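Local structure of glycoside hydrolase family 81 (Clostridium thermocellum, 6FOP) at residues Thr228-Ser233 with Thr243-Glu248; Leu261-His266 with Thr294-Val299. The protein probably hydrolyses beta-1,3-glucans such as laminarin, as a family 81 glycoside hydrolase of the Clostridium thermocellum cellulosome. All coordinates share one frame; numbering follows the deposited sequence. Where two conformers were deposited one is given.

Contact 1: residues Thr228-Ser233 with Thr243-Glu248; sequences TKVEWS and TTFTAE
Residues 228-233 and 243-248 run antiparallel at 164°, 4.6 Å between their axes, with Lys229 facing Thr246 and Glu231 facing Thr244 as hydrogen-bonded pairs. Each of these pairs makes two N-H...O bonds: Thr246 N reaches Lys229 O at 2.9 Å, and Thr244 N reaches Glu231 O at 2.8 Å. CA-H groups of the alternate residues add weaker contacts to the same carbonyls, as from Val230 CA to Thr244 O at 3.2 Å. This is a beta hairpin, and alternation along it separates a largely buried, mostly apolar face (Thr228, Val230, Thr243, Phe245, Ala247) from a more open polar one. On the buried face Val230 and Phe245 lie side by side; with CG1 anti to the carbonyl carbon (chi1 -62°), the valine sets this methyl 3.5 Å from Phe245 CD2, oblique to the ring. Thr243 CG2 lies 3.5 Å from Glu231 O and packs beside Val230, a beta-branched residue suiting an extended strand. Trp232, also on this face, carries its indole away from strand 240-251, to stack on Tyr522 of helix 514-534. The other face carries Lys229, Glu231, Thr244 and Thr246, residues that suit a more open surface. There a water links the strands, lying 2.9 Å from Glu231 OE1 and 2.8 Å from Thr246 OG1.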
# COMPACT_ATOMS: atom_id res chain seq x y z
N THR A 228 0.16 7.49 16.94
CA THR A 228 0.26 6.12 16.44
C THR A 228 1.55 6.02 15.61
O THR A 228 1.87 6.94 14.83
CB THR A 228 -0.96 5.67 15.61
OG1 THR A 228 -1.10 6.49 14.45
CG2 THR A 228 -2.24 5.73 16.46
N LYS A 229 2.26 4.91 15.80
CA LYS A 229 3.58 4.71 15.18
C LYS A 229 3.80 3.27 14.78
O LYS A 229 3.51 2.35 15.55
CB LYS A 229 4.69 5.09 16.18
CG LYS A 229 4.78 6.56 16.54
CD LYS A 229 5.60 7.37 15.53
CE LYS A 229 5.22 8.85 15.53
NZ LYS A 229 3.96 9.00 14.70
N VAL A 230 4.39 3.09 13.59
CA VAL A 230 4.98 1.80 13.20
C VAL A 230 6.49 1.87 13.21
O VAL A 230 7.07 2.91 12.94
CB VAL A 230 4.50 1.29 11.85
CG1 VAL A 230 3.00 1.07 11.92
CG2 VAL A 230 4.90 2.22 10.70
N GLU A 231 7.11 0.73 13.54
CA GLU A 231 8.55 0.54 13.39
C GLU A 231 8.75 -0.85 12.80
O GLU A 231 7.90 -1.72 12.99
CB GLU A 231 9.27 0.61 14.73
CG GLU A 231 8.98 1.80 15.60
CD GLU A 231 9.39 1.47 17.03
OE1 GLU A 231 8.56 0.93 17.84
OE2 GLU A 231 10.56 1.65 17.30
N TRP A 232 9.85 -1.05 12.09
CA TRP A 232 10.11 -2.36 11.47
C TRP A 232 11.55 -2.79 11.64
O TRP A 232 12.44 -1.96 11.84
CB TRP A 232 9.75 -2.35 9.97
CG TRP A 232 10.43 -1.31 9.19
CD1 TRP A 232 11.68 -1.39 8.61
CD2 TRP A 232 9.93 -0.01 8.87
NE1 TRP A 232 11.96 -0.23 7.97
CE2 TRP A 232 10.91 0.64 8.11
CE3 TRP A 232 8.73 0.67 9.16
CZ2 TRP A 232 10.75 1.94 7.64
CZ3 TRP A 232 8.57 1.93 8.68
CH2 TRP A 232 9.57 2.56 7.93
N SER A 233 11.75 -4.10 11.52
CA SER A 233 13.08 -4.68 11.58
C SER A 233 13.19 -5.91 10.69
O SER A 233 12.36 -6.82 10.82
CB SER A 233 13.41 -5.04 13.04
OG SER A 233 14.69 -5.65 13.11
N THR A 243 7.14 -6.00 12.41
CA THR A 243 6.57 -4.65 12.50
C THR A 243 5.90 -4.50 13.87
O THR A 243 5.15 -5.39 14.28
CB THR A 243 5.50 -4.40 11.43
OG1 THR A 243 6.05 -4.75 10.14
CG2 THR A 243 5.07 -2.93 11.41
N THR A 244 6.23 -3.41 14.56
CA THR A 244 5.59 -3.04 15.83
C THR A 244 4.64 -1.87 15.57
O THR A 244 5.00 -0.94 14.86
CB THR A 244 6.67 -2.74 16.89
OG1 THR A 244 7.49 -3.91 17.03
CG2 THR A 244 6.08 -2.44 18.26
N PHE A 245 3.44 -1.97 16.14
CA PHE A 245 2.39 -0.94 16.08
C PHE A 245 2.18 -0.43 17.49
O PHE A 245 1.96 -1.24 18.39
CB PHE A 245 1.09 -1.55 15.57
CG PHE A 245 1.24 -2.14 14.19
CD1 PHE A 245 1.73 -3.41 14.01
CD2 PHE A 245 0.87 -1.41 13.08
CE1 PHE A 245 1.88 -3.95 12.74
CE2 PHE A 245 1.03 -1.94 11.80
CZ PHE A 245 1.55 -3.20 11.64
N THR A 246 2.29 0.89 17.68
CA THR A 246 2.18 1.48 19.03
C THR A 246 1.24 2.67 19.00
O THR A 246 1.36 3.55 18.16
CB THR A 246 3.56 1.91 19.56
OG1 THR A 246 4.44 0.78 19.49
CG2 THR A 246 3.48 2.38 21.00
N ALA A 247 0.29 2.68 19.95
CA ALA A 247 -0.60 3.81 20.18
C ALA A 247 -0.20 4.43 21.51
O ALA A 247 0.01 3.73 22.49
CB ALA A 247 -2.04 3.34 20.24
N GLU A 248 -0.08 5.75 21.52
CA GLU A 248 0.11 6.51 22.74
C GLU A 248 -1.28 6.90 23.22
O GLU A 248 -2.06 7.41 22.44
CB GLU A 248 0.92 7.77 22.42
CG GLU A 248 1.14 8.73 23.56
CD GLU A 248 1.74 10.03 23.06
OE1 GLU A 248 1.00 10.92 22.54
OE2 GLU A 248 2.96 10.15 23.17
O HOH W 1 5.79 1.02 17.10

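Contact 2: residues Leu261-His266 with Thr294-Val299; sequences LALYPH and TSFKTV
Leu263 lies over one face of the Phe296 ring while Leu261 comes to its edge, so a single phenylalanine meets two leucines in different ways. The two leucines belong to strand 260-263 of one three-stranded antiparallel sheet, the phenylalanine to strand 295-301 of another, and the contact is side-chain packing between the sheets. The strand segments run nearly parallel, 16° apart, but their axes stay 9.5 Å from each other, a spacing bridged by side chains. Leu263 and Phe296 approach from opposite directions: Leu263 CD1 makes a CH-pi contact 4.0 Å from the ring centroid and 20° off its normal, and Leu263 CG, the branch point, lies 3.8 Å from Phe296 CZ. A forked leucine suits this place because both methyls and CG can spread over the flat ring. Leu261 uses one branch only: its CD1 lies 3.8 Å from Phe296 CD1, near the ring plane, and also touches Thr294, just before the strand. The CB of Phe296 points toward strand 260-263, and chi1 of 69° then turns the ring so that one face meets Leu263 and an edge Leu261. Further out, Phe245 of strand 240-251 stacks with the Phe296 ring, and Ile291 of strand 286-292 touches both Phe296 and Leu261. Backbone bonds set the leucine wall: Leu261 pairs with Ile291 and Leu263 with Lys289. Beyond Leu263 the chain turns at Tyr264, at the N-cap position of helix 265-268; its OH bonds to His56 ND1. On the fork of Leu263, CD2 rests 3.8 Å from Phe296 CE2.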
# COMPACT_ATOMS: atom_id res chain seq x y z
N LEU A 261 -7.45 -2.47 20.43
CA LEU A 261 -6.98 -2.37 19.02
C LEU A 261 -7.68 -3.46 18.21
O LEU A 261 -7.82 -4.59 18.67
CB LEU A 261 -5.47 -2.48 18.91
CG LEU A 261 -4.67 -1.42 19.66
CD1 LEU A 261 -3.19 -1.77 19.57
CD2 LEU A 261 -4.93 -0.05 19.04
N ALA A 262 -8.14 -3.07 17.04
CA ALA A 262 -8.79 -3.96 16.09
C ALA A 262 -7.74 -4.25 15.00
O ALA A 262 -7.18 -3.34 14.41
CB ALA A 262 -10.04 -3.32 15.50
N LEU A 263 -7.61 -5.53 14.67
CA LEU A 263 -6.61 -6.02 13.72
C LEU A 263 -7.28 -6.61 12.51
O LEU A 263 -8.23 -7.35 12.63
CB LEU A 263 -5.74 -7.11 14.37
CG LEU A 263 -4.56 -6.66 15.20
CD1 LEU A 263 -4.96 -5.80 16.40
CD2 LEU A 263 -3.77 -7.87 15.69
N TYR A 264 -6.75 -6.27 11.33
CA TYR A 264 -7.19 -6.88 10.10
C TYR A 264 -6.65 -8.32 9.97
O TYR A 264 -5.63 -8.66 10.60
CB TYR A 264 -6.66 -6.09 8.94
CG TYR A 264 -7.19 -4.69 8.72
CD1 TYR A 264 -8.52 -4.47 8.39
CD2 TYR A 264 -6.35 -3.58 8.85
CE1 TYR A 264 -8.98 -3.19 8.10
CE2 TYR A 264 -6.80 -2.31 8.53
CZ TYR A 264 -8.11 -2.10 8.17
OH TYR A 264 -8.48 -0.82 7.83
N PRO A 265 -7.27 -9.14 9.10
CA PRO A 265 -6.74 -10.49 8.89
C PRO A 265 -5.25 -10.58 8.54
O PRO A 265 -4.57 -11.48 9.04
CB PRO A 265 -7.60 -11.00 7.74
CG PRO A 265 -8.91 -10.33 7.97
CD PRO A 265 -8.54 -8.95 8.41
N HIS A 266 -4.73 -9.68 7.71
CA HIS A 266 -3.29 -9.79 7.41
C HIS A 266 -2.40 -9.57 8.63
O HIS A 266 -1.21 -9.91 8.59
CB HIS A 266 -2.88 -8.85 6.27
CG HIS A 266 -2.75 -7.43 6.67
ND1 HIS A 266 -3.85 -6.61 6.78
CD2 HIS A 266 -1.68 -6.68 7.02
CE1 HIS A 266 -3.47 -5.43 7.21
NE2 HIS A 266 -2.15 -5.44 7.35
N THR A 294 -1.63 -1.28 24.13
CA THR A 294 -1.22 -0.14 23.35
C THR A 294 -0.20 -0.50 22.27
O THR A 294 0.19 0.37 21.52
CB THR A 294 -0.64 0.95 24.26
OG1 THR A 294 0.40 0.39 25.07
CG2 THR A 294 -1.76 1.54 25.11
N SER A 295 0.18 -1.78 22.17
CA SER A 295 1.07 -2.19 21.10
C SER A 295 0.92 -3.66 20.78
O SER A 295 0.47 -4.46 21.60
CB SER A 295 2.53 -1.89 21.44
OG SER A 295 2.98 -2.70 22.50
N PHE A 296 1.30 -3.99 19.55
CA PHE A 296 1.42 -5.38 19.12
C PHE A 296 2.42 -5.45 17.99
O PHE A 296 2.82 -4.44 17.43
CB PHE A 296 0.06 -5.96 18.70
CG PHE A 296 -0.50 -5.39 17.43
CD1 PHE A 296 -1.25 -4.23 17.43
CD2 PHE A 296 -0.33 -6.06 16.20
CE1 PHE A 296 -1.79 -3.71 16.29
CE2 PHE A 296 -0.89 -5.55 15.05
CZ PHE A 296 -1.60 -4.35 15.09
N LYS A 297 2.79 -6.68 17.65
CA LYS A 297 3.66 -6.91 16.51
C LYS A 297 3.10 -7.92 15.55
O LYS A 297 2.29 -8.77 15.92
CB LYS A 297 5.07 -7.28 16.93
CG LYS A 297 5.28 -8.62 17.54
CD LYS A 297 6.76 -8.77 17.90
CE LYS A 297 7.10 -10.16 18.36
NZ LYS A 297 8.54 -10.25 18.72
N THR A 298 3.57 -7.82 14.31
CA THR A 298 3.39 -8.88 13.31
C THR A 298 4.80 -9.31 12.91
O THR A 298 5.74 -8.48 12.90
CB THR A 298 2.62 -8.39 12.07
OG1 THR A 298 3.34 -7.31 11.45
CG2 THR A 298 1.22 -7.95 12.42
N VAL A 299 4.92 -10.58 12.53
CA VAL A 299 6.20 -11.11 12.03
C VAL A 299 5.88 -11.95 10.79
O VAL A 299 5.10 -12.89 10.86
CB VAL A 299 6.95 -11.97 13.07
CG1 VAL A 299 8.29 -12.41 12.50
CG2 VAL A 299 7.19 -11.16 14.35

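How the contacts relate
The centres of the two contacts lie 10 Å apart, on the same side of the chain's centre, and contact 1 closes before contact 2 opens. They share a sheet: strand 240-251 is its middle member, flanked by 223-235 and 295-301. Probable hydrogen bonds from Ala247 N to Thr294 O and from Phe245 N to Phe296 O, both 2.8 Å, join strand 240-251 of contact 1 to segment 294-299 of contact 2. After strand 240-251 the chain passes into the second sheet through strand 260-263, then returns to the first along 295-301. The hairpin sheet thus packs against the sheet of 260-263, and helix 514-534 touches the hairpin and the chain just after strand 260-263.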